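Local coordinates for protein Exo-poly-alpha-D-galacturonosidase (Thermotoga maritima, PDB 3JUR) that probably hydrolyses polygalacturonate, the backbone of pectin, as a tetrameric, hyperthermoactive exopolygalacturonase of glycosyl hydrolase family 28 with a beta-helix fold, at residues 23-37 with 57-69. Sequence-based numbering, arbitrary orientation.
Sequences IPDREVNLLDFGARG and QGGGRLIVPEGVF
E27 OE2 is gripped by two nitrogens of the R61 guanidinium: NH2 at 2.6 Å, with a weaker, more bent bond from NE. The oxygen lies at the guanidinium edge, yet NH2 meets it from above the carboxylate, the two planes being 78° apart. E27 reaches it with CG wedged between its backbone N and carbonyl carbon (chi1 66°) and the rest of the chain extended; its CD also rests on I63 CD1. From the same guanidinium, NH1 makes a long, weak but straight salt bridge to D25 OD1. An alanine in place of R61 would probably leave the carboxylates of D25 and E27 without the positive charge that bridges them.

Strands 27-29 and 60-64, whose E27, R61, N29 and I63 side chains share this face, run parallel, joined by a ladder of R61 N to R26 O, V28 N to R61 O, I63 N to V28 O and L30 N to I63 O. Before the ladder, R26 bends at chi3 (-75°) to bring NH1 within 2.8 Å of G59 O, and Q57 O lies over one face of its guanidinium. Beyond it, N29 OD1 takes the L31 amide in an Asx turn, and the chain comes back to the F69 ring. G37 CA sits over one face of the F69 ring (3.7 Å to the centroid), with L31 CD2 at its edge, while L30 CD2 touches F69 CD1 at 3.7 Å.

Strand 27-29 thus pairs with one side of strand 60-64, whose other side bonds to strand 80-84, at one end of the parallel beta-helix; helix 44-57, which links the pair, packs on V28, L30 and L62.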
ATOM      1  N   ILE D  23      17.496  37.747 -36.762  1.00 28.74           N
ATOM      2  CA  ILE D  23      17.016  37.791 -38.140  1.00 28.74           C
ATOM      3  C   ILE D  23      16.912  39.257 -38.540  1.00 28.67           C
ATOM      4  O   ILE D  23      16.209  40.023 -37.875  1.00 28.67           O
ATOM      5  CB  ILE D  23      15.629  37.082 -38.303  1.00 28.54           C
ATOM      6  CG1 ILE D  23      15.694  35.601 -37.883  1.00 28.36           C
ATOM      7  CG2 ILE D  23      15.085  37.251 -39.719  1.00 28.77           C
ATOM      8  CD1 ILE D  23      16.551  34.690 -38.772  1.00 27.48           C
ATOM      9  N   PRO D  24      17.619  39.659 -39.620  1.00 28.92           N
ATOM     10  CA  PRO D  24      17.605  41.048 -40.089  1.00 28.84           C
ATOM     11  C   PRO D  24      16.191  41.627 -40.196  1.00 29.00           C
ATOM     12  O   PRO D  24      15.258  40.924 -40.596  1.00 28.89           O
ATOM     13  CB  PRO D  24      18.242  40.950 -41.479  1.00 28.83           C
ATOM     14  CG  PRO D  24      19.150  39.782 -41.390  1.00 28.96           C
ATOM     15  CD  PRO D  24      18.477  38.804 -40.464  1.00 28.89           C
ATOM     16  N   ASP D  25      16.044  42.901 -39.832  1.00 29.14           N
ATOM     17  CA  ASP D  25      14.756  43.587 -39.905  1.00 29.20           C
ATOM     18  C   ASP D  25      14.467  43.974 -41.354  1.00 29.03           C
ATOM     19  O   ASP D  25      14.858  45.047 -41.820  1.00 29.17           O
ATOM     20  CB  ASP D  25      14.737  44.814 -38.983  1.00 29.35           C
ATOM     21  CG  ASP D  25      13.324  45.295 -38.673  1.00 30.01           C
ATOM     22  OD1 ASP D  25      12.429  44.449 -38.464  1.00 30.79           O
ATOM     23  OD2 ASP D  25      13.110  46.526 -38.625  1.00 30.80           O
ATOM     24  N   ARG D  26      13.783  43.076 -42.055  1.00 28.82           N
ATOM     25  CA  ARG D  26      13.595  43.156 -43.498  1.00 28.65           C
ATOM     26  C   ARG D  26      12.644  42.025 -43.872  1.00 28.57           C
ATOM     27  O   ARG D  26      12.797  40.904 -43.380  1.00 28.46           O
ATOM     28  CB  ARG D  26      14.948  42.962 -44.197  1.00 28.65           C
ATOM     29  CG  ARG D  26      15.047  43.489 -45.604  1.00 28.36           C
ATOM     30  CD  ARG D  26      16.399  43.133 -46.230  1.00 28.18           C
ATOM     31  NE  ARG D  26      17.507  43.948 -45.721  1.00 27.38           N
ATOM     32  CZ  ARG D  26      18.553  43.483 -45.037  1.00 27.11           C
ATOM     33  NH1 ARG D  26      18.672  42.188 -44.764  1.00 26.16           N
ATOM     34  NH2 ARG D  26      19.495  44.318 -44.629  1.00 26.66           N
ATOM     35  N   GLU D  27      11.655  42.312 -44.718  1.00 28.38           N
ATOM     36  CA  GLU D  27      10.680  41.293 -45.122  1.00 28.30           C
ATOM     37  C   GLU D  27      10.160  41.442 -46.551  1.00 28.10           C
ATOM     38  O   GLU D  27       9.981  42.552 -47.054  1.00 28.04           O
ATOM     39  CB  GLU D  27       9.501  41.236 -44.141  1.00 28.43           C
ATOM     40  CG  GLU D  27       8.631  42.490 -44.106  1.00 28.91           C
ATOM     41  CD  GLU D  27       7.489  42.403 -43.099  1.00 29.75           C
ATOM     42  OE1 GLU D  27       6.410  42.962 -43.386  1.00 30.72           O
ATOM     43  OE2 GLU D  27       7.660  41.779 -42.031  1.00 29.23           O
ATOM     44  N   VAL D  28       9.924  40.306 -47.200  1.00 27.84           N
ATOM     45  CA  VAL D  28       9.253  40.290 -48.496  1.00 27.40           C
ATOM     46  C   VAL D  28       8.078  39.300 -48.448  1.00 27.11           C
ATOM     47  O   VAL D  28       8.081  38.358 -47.650  1.00 27.02           O
ATOM     48  CB  VAL D  28      10.219  39.965 -49.667  1.00 27.46           C
ATOM     49  CG1 VAL D  28       9.713  40.603 -50.947  1.00 27.64           C
ATOM     50  CG2 VAL D  28      11.620  40.490 -49.390  1.00 27.64           C
ATOM     51  N   ASN D  29       7.068  39.544 -49.280  1.00 26.63           N
ATOM     52  CA  ASN D  29       5.866  38.718 -49.345  1.00 26.24           C
ATOM     53  C   ASN D  29       5.904  37.785 -50.556  1.00 26.11           C
ATOM     54  O   ASN D  29       6.235  38.212 -51.668  1.00 26.35           O
ATOM     55  CB  ASN D  29       4.624  39.616 -49.401  1.00 26.12           C
ATOM     56  CG  ASN D  29       3.338  38.872 -49.082  1.00 25.88           C
ATOM     57  OD1 ASN D  29       2.998  37.876 -49.727  1.00 25.42           O
ATOM     58  ND2 ASN D  29       2.600  39.373 -48.094  1.00 24.36           N
ATOM     59  N   LEU D  30       5.547  36.520 -50.333  1.00 25.90           N
ATOM     60  CA  LEU D  30       5.589  35.488 -51.374  1.00 25.71           C
ATOM     61  C   LEU D  30       4.722  35.795 -52.602  1.00 25.62           C
ATOM     62  O   LEU D  30       5.045  35.367 -53.711  1.00 25.31           O
ATOM     63  CB  LEU D  30       5.213  34.116 -50.798  1.00 25.59           C
ATOM     64  CG  LEU D  30       5.465  32.918 -51.716  1.00 25.32           C
ATOM     65  CD1 LEU D  30       6.960  32.653 -51.880  1.00 25.68           C
ATOM     66  CD2 LEU D  30       4.750  31.673 -51.227  1.00 24.73           C
ATOM     67  N   LEU D  31       3.634  36.535 -52.394  1.00 25.75           N
ATOM     68  CA  LEU D  31       2.721  36.916 -53.477  1.00 25.90           C
ATOM     69  C   LEU D  31       3.323  37.931 -54.444  1.00 26.05           C
ATOM     70  O   LEU D  31       2.746  38.205 -55.499  1.00 26.28           O
ATOM     71  CB  LEU D  31       1.393  37.439 -52.920  1.00 25.85           C
ATOM     72  CG  LEU D  31       0.485  36.468 -52.159  1.00 25.67           C
ATOM     73  CD1 LEU D  31      -0.697  37.223 -51.588  1.00 25.80           C
ATOM     74  CD2 LEU D  31       0.007  35.318 -53.041  1.00 25.02           C
ATOM     75  N   ASP D  32       4.482  38.482 -54.088  1.00 26.26           N
ATOM     76  CA  ASP D  32       5.198  39.404 -54.966  1.00 26.51           C
ATOM     77  C   ASP D  32       6.152  38.659 -55.911  1.00 26.57           C
ATOM     78  O   ASP D  32       6.930  39.282 -56.643  1.00 26.25           O
ATOM     79  CB  ASP D  32       5.954  40.459 -54.145  1.00 26.65           C
ATOM     80  CG  ASP D  32       5.028  41.315 -53.288  1.00 27.17           C
ATOM     81  OD1 ASP D  32       4.017  41.832 -53.812  1.00 28.00           O
ATOM     82  OD2 ASP D  32       5.317  41.478 -52.085  1.00 28.66           O
ATOM     83  N   PHE D  33       6.077  37.327 -55.895  1.00 26.53           N
ATOM     84  CA  PHE D  33       6.952  36.492 -56.717  1.00 26.66           C
ATOM     85  C   PHE D  33       6.196  35.443 -57.541  1.00 26.66           C
ATOM     86  O   PHE D  33       6.727  34.372 -57.840  1.00 26.87           O
ATOM     87  CB  PHE D  33       8.036  35.839 -55.854  1.00 26.57           C
ATOM     88  CG  PHE D  33       8.930  36.827 -55.161  1.00 26.82           C
ATOM     89  CD1 PHE D  33      10.063  37.323 -55.794  1.00 27.05           C
ATOM     90  CD2 PHE D  33       8.637  37.264 -53.872  1.00 27.37           C
ATOM     91  CE1 PHE D  33      10.895  38.240 -55.157  1.00 27.18           C
ATOM     92  CE2 PHE D  33       9.457  38.178 -53.229  1.00 27.17           C
ATOM     93  CZ  PHE D  33      10.590  38.668 -53.871  1.00 27.30           C
ATOM     94  N   GLY D  34       4.960  35.763 -57.909  1.00 26.61           N
ATOM     95  CA  GLY D  34       4.179  34.921 -58.814  1.00 26.45           C
ATOM     96  C   GLY D  34       3.393  33.792 -58.169  1.00 26.39           C
ATOM     97  O   GLY D  34       2.689  33.056 -58.865  1.00 26.22           O
ATOM     98  N   ALA D  35       3.508  33.655 -56.848  1.00 26.36           N
ATOM     99  CA  ALA D  35       2.782  32.626 -56.102  1.00 26.46           C
ATOM    100  C   ALA D  35       1.285  32.914 -56.024  1.00 26.60           C
ATOM    101  O   ALA D  35       0.855  34.064 -56.124  1.00 26.80           O
ATOM    102  CB  ALA D  35       3.353  32.485 -54.704  1.00 26.37           C
ATOM    103  N   ARG D  36       0.505  31.852 -55.850  1.00 26.75           N
ATOM    104  CA  ARG D  36      -0.930  31.946 -55.634  1.00 27.06           C
ATOM    105  C   ARG D  36      -1.334  30.914 -54.582  1.00 27.13           C
ATOM    106  O   ARG D  36      -0.902  29.757 -54.636  1.00 27.10           O
ATOM    107  CB  ARG D  36      -1.681  31.699 -56.943  1.00 27.35           C
ATOM    108  CG  ARG D  36      -3.062  32.342 -57.007  1.00 28.55           C
ATOM    109  CD  ARG D  36      -3.354  32.877 -58.407  1.00 30.75           C
ATOM    110  NE  ARG D  36      -2.368  33.886 -58.790  1.00 32.63           N
ATOM    111  CZ  ARG D  36      -2.159  34.326 -60.029  1.00 33.57           C
ATOM    112  NH1 ARG D  36      -2.871  33.856 -61.050  1.00 34.38           N
ATOM    113  NH2 ARG D  36      -1.225  35.246 -60.245  1.00 34.05           N
ATOM    114  N   GLY D  37      -2.151  31.341 -53.622  1.00 27.00           N
ATOM    115  CA  GLY D  37      -2.623  30.459 -52.561  1.00 26.78           C
ATOM    116  C   GLY D  37      -3.892  29.711 -52.928  1.00 26.76           C
ATOM    117  O   GLY D  37      -4.720  29.427 -52.061  1.00 26.73           O
ATOM    118  N   GLN D  57      20.115  40.765 -50.046  1.00 28.41           N
ATOM    119  CA  GLN D  57      20.175  41.921 -49.152  1.00 28.14           C
ATOM    120  C   GLN D  57      20.837  41.607 -47.801  1.00 27.88           C
ATOM    121  O   GLN D  57      21.202  42.523 -47.060  1.00 27.63           O
ATOM    122  CB  GLN D  57      18.769  42.488 -48.939  1.00 28.23           C
ATOM    123  CG  GLN D  57      18.152  43.119 -50.187  1.00 28.68           C
ATOM    124  CD  GLN D  57      16.655  43.336 -50.053  1.00 29.43           C
ATOM    125  OE1 GLN D  57      16.199  44.456 -49.833  1.00 29.58           O
ATOM    126  NE2 GLN D  57      15.883  42.260 -50.171  1.00 29.61           N
ATOM    127  N   GLY D  58      20.982  40.319 -47.486  1.00 27.62           N
ATOM    128  CA  GLY D  58      21.626  39.882 -46.244  1.00 27.08           C
ATOM    129  C   GLY D  58      20.713  39.114 -45.302  1.00 27.00           C
ATOM    130  O   GLY D  58      21.068  38.863 -44.147  1.00 26.67           O
ATOM    131  N   GLY D  59      19.536  38.738 -45.798  1.00 26.76           N
ATOM    132  CA  GLY D  59      18.576  37.969 -45.014  1.00 26.48           C
ATOM    133  C   GLY D  59      17.323  38.733 -44.633  1.00 26.24           C
ATOM    134  O   GLY D  59      17.150  39.895 -44.998  1.00 26.37           O
ATOM    135  N   GLY D  60      16.445  38.067 -43.893  1.00 26.22           N
ATOM    136  CA  GLY D  60      15.185  38.659 -43.463  1.00 25.93           C
ATOM    137  C   GLY D  60      14.063  37.646 -43.400  1.00 25.75           C
ATOM    138  O   GLY D  60      14.316  36.438 -43.374  1.00 25.55           O
ATOM    139  N   ARG D  61      12.827  38.148 -43.388  1.00 25.62           N
ATOM    140  CA  ARG D  61      11.624  37.329 -43.243  1.00 25.77           C
ATOM    141  C   ARG D  61      10.891  37.145 -44.572  1.00 25.42           C
ATOM    142  O   ARG D  61      10.660  38.110 -45.305  1.00 25.65           O
ATOM    143  CB  ARG D  61      10.667  37.932 -42.194  1.00 25.91           C
ATOM    144  CG  ARG D  61      11.310  38.237 -40.820  1.00 27.58           C
ATOM    145  CD  ARG D  61      10.310  38.779 -39.774  1.00 29.34           C
ATOM    146  NE  ARG D  61       9.703  40.058 -40.167  1.00 31.45           N
ATOM    147  CZ  ARG D  61      10.189  41.266 -39.871  1.00 31.88           C
ATOM    148  NH1 ARG D  61      11.308  41.406 -39.168  1.00 32.51           N
ATOM    149  NH2 ARG D  61       9.542  42.346 -40.280  1.00 32.38           N
ATOM    150  N   LEU D  62      10.537  35.898 -44.877  1.00 25.08           N
ATOM    151  CA  LEU D  62       9.688  35.579 -46.023  1.00 24.57           C
ATOM    152  C   LEU D  62       8.279  35.297 -45.507  1.00 24.57           C
ATOM    153  O   LEU D  62       8.055  34.321 -44.791  1.00 24.36           O
ATOM    154  CB  LEU D  62      10.246  34.378 -46.812  1.00 24.28           C
ATOM    155  CG  LEU D  62       9.403  33.691 -47.905  1.00 23.91           C
ATOM    156  CD1 LEU D  62       8.819  34.679 -48.912  1.00 24.15           C
ATOM    157  CD2 LEU D  62      10.197  32.615 -48.629  1.00 22.87           C
ATOM    158  N   ILE D  63       7.337  36.161 -45.871  1.00 24.42           N
ATOM    159  CA  ILE D  63       5.962  36.023 -45.404  1.00 24.23           C
ATOM    160  C   ILE D  63       5.133  35.178 -46.373  1.00 24.17           C
ATOM    161  O   ILE D  63       4.990  35.516 -47.550  1.00 24.12           O
ATOM    162  CB  ILE D  63       5.301  37.409 -45.140  1.00 24.40           C
ATOM    163  CG1 ILE D  63       5.991  38.108 -43.959  1.00 24.04           C
ATOM    164  CG2 ILE D  63       3.797  37.264 -44.867  1.00 24.57           C
ATOM    165  CD1 ILE D  63       5.797  39.610 -43.927  1.00 24.58           C
ATOM    166  N   VAL D  64       4.620  34.064 -45.859  1.00 24.06           N
ATOM    167  CA  VAL D  64       3.677  33.213 -46.575  1.00 24.23           C
ATOM    168  C   VAL D  64       2.289  33.473 -45.981  1.00 24.55           C
ATOM    169  O   VAL D  64       1.985  32.989 -44.886  1.00 24.90           O
ATOM    170  CB  VAL D  64       4.031  31.701 -46.430  1.00 24.22           C
ATOM    171  CG1 VAL D  64       3.079  30.841 -47.248  1.00 24.01           C
ATOM    172  CG2 VAL D  64       5.478  31.434 -46.827  1.00 23.49           C
ATOM    173  N   PRO D  65       1.444  34.236 -46.697  1.00 24.94           N
ATOM    174  CA  PRO D  65       0.142  34.635 -46.158  1.00 25.21           C
ATOM    175  C   PRO D  65      -0.915  33.525 -46.236  1.00 25.68           C
ATOM    176  O   PRO D  65      -0.598  32.386 -46.603  1.00 25.37           O
ATOM    177  CB  PRO D  65      -0.250  35.822 -47.049  1.00 25.16           C
ATOM    178  CG  PRO D  65       0.422  35.563 -48.349  1.00 24.98           C
ATOM    179  CD  PRO D  65       1.659  34.750 -48.068  1.00 24.92           C
ATOM    180  N   GLU D  66      -2.153  33.869 -45.874  1.00 25.93           N
ATOM    181  CA  GLU D  66      -3.316  32.985 -46.009  1.00 26.44           C
ATOM    182  C   GLU D  66      -3.374  32.336 -47.399  1.00 26.08           C
ATOM    183  O   GLU D  66      -3.011  32.957 -48.402  1.00 25.80           O
ATOM    184  CB  GLU D  66      -4.599  33.791 -45.742  1.00 26.96           C
ATOM    185  CG  GLU D  66      -5.927  33.132 -46.156  1.00 28.83           C
ATOM    186  CD  GLU D  66      -7.008  34.154 -46.542  1.00 31.47           C
ATOM    187  OE1 GLU D  66      -6.715  35.079 -47.334  1.00 32.80           O
ATOM    188  OE2 GLU D  66      -8.158  34.033 -46.061  1.00 32.71           O
ATOM    189  N   GLY D  67      -3.833  31.088 -47.439  1.00 25.85           N
ATOM    190  CA  GLY D  67      -3.989  30.341 -48.686  1.00 25.26           C
ATOM    191  C   GLY D  67      -3.277  29.005 -48.606  1.00 24.98           C
ATOM    192  O   GLY D  67      -2.620  28.703 -47.600  1.00 24.90           O
ATOM    193  N   VAL D  68      -3.420  28.196 -49.656  1.00 24.57           N
ATOM    194  CA  VAL D  68      -2.662  26.948 -49.780  1.00 24.22           C
ATOM    195  C   VAL D  68      -1.655  27.089 -50.922  1.00 23.98           C
ATOM    196  O   VAL D  68      -2.029  27.365 -52.062  1.00 24.16           O
ATOM    197  CB  VAL D  68      -3.570  25.699 -49.982  1.00 24.37           C
ATOM    198  CG1 VAL D  68      -2.732  24.421 -50.024  1.00 23.84           C
ATOM    199  CG2 VAL D  68      -4.627  25.598 -48.872  1.00 24.14           C
ATOM    200  N   PHE D  69      -0.378  26.907 -50.598  1.00 23.76           N
ATOM    201  CA  PHE D  69       0.711  27.124 -51.548  1.00 23.62           C
ATOM    202  C   PHE D  69       1.414  25.818 -51.922  1.00 23.63           C
ATOM    203  O   PHE D  69       2.092  25.204 -51.085  1.00 23.78           O
ATOM    204  CB  PHE D  69       1.707  28.139 -50.974  1.00 23.66           C
ATOM    205  CG  PHE D  69       1.144  29.529 -50.846  1.00 23.63           C
ATOM    206  CD1 PHE D  69       1.272  30.440 -51.888  1.00 23.52           C
ATOM    207  CD2 PHE D  69       0.477  29.923 -49.690  1.00 23.55           C
ATOM    208  CE1 PHE D  69       0.750  31.730 -51.777  1.00 23.96           C
ATOM    209  CE2 PHE D  69      -0.053  31.207 -49.573  1.00 23.16           C
ATOM    210  CZ  PHE D  69       0.088  32.111 -50.615  1.00 23.43           C
TER
HETATM  211  O   HOH W   1      -0.885  26.866 -54.720  1.00 27.62           O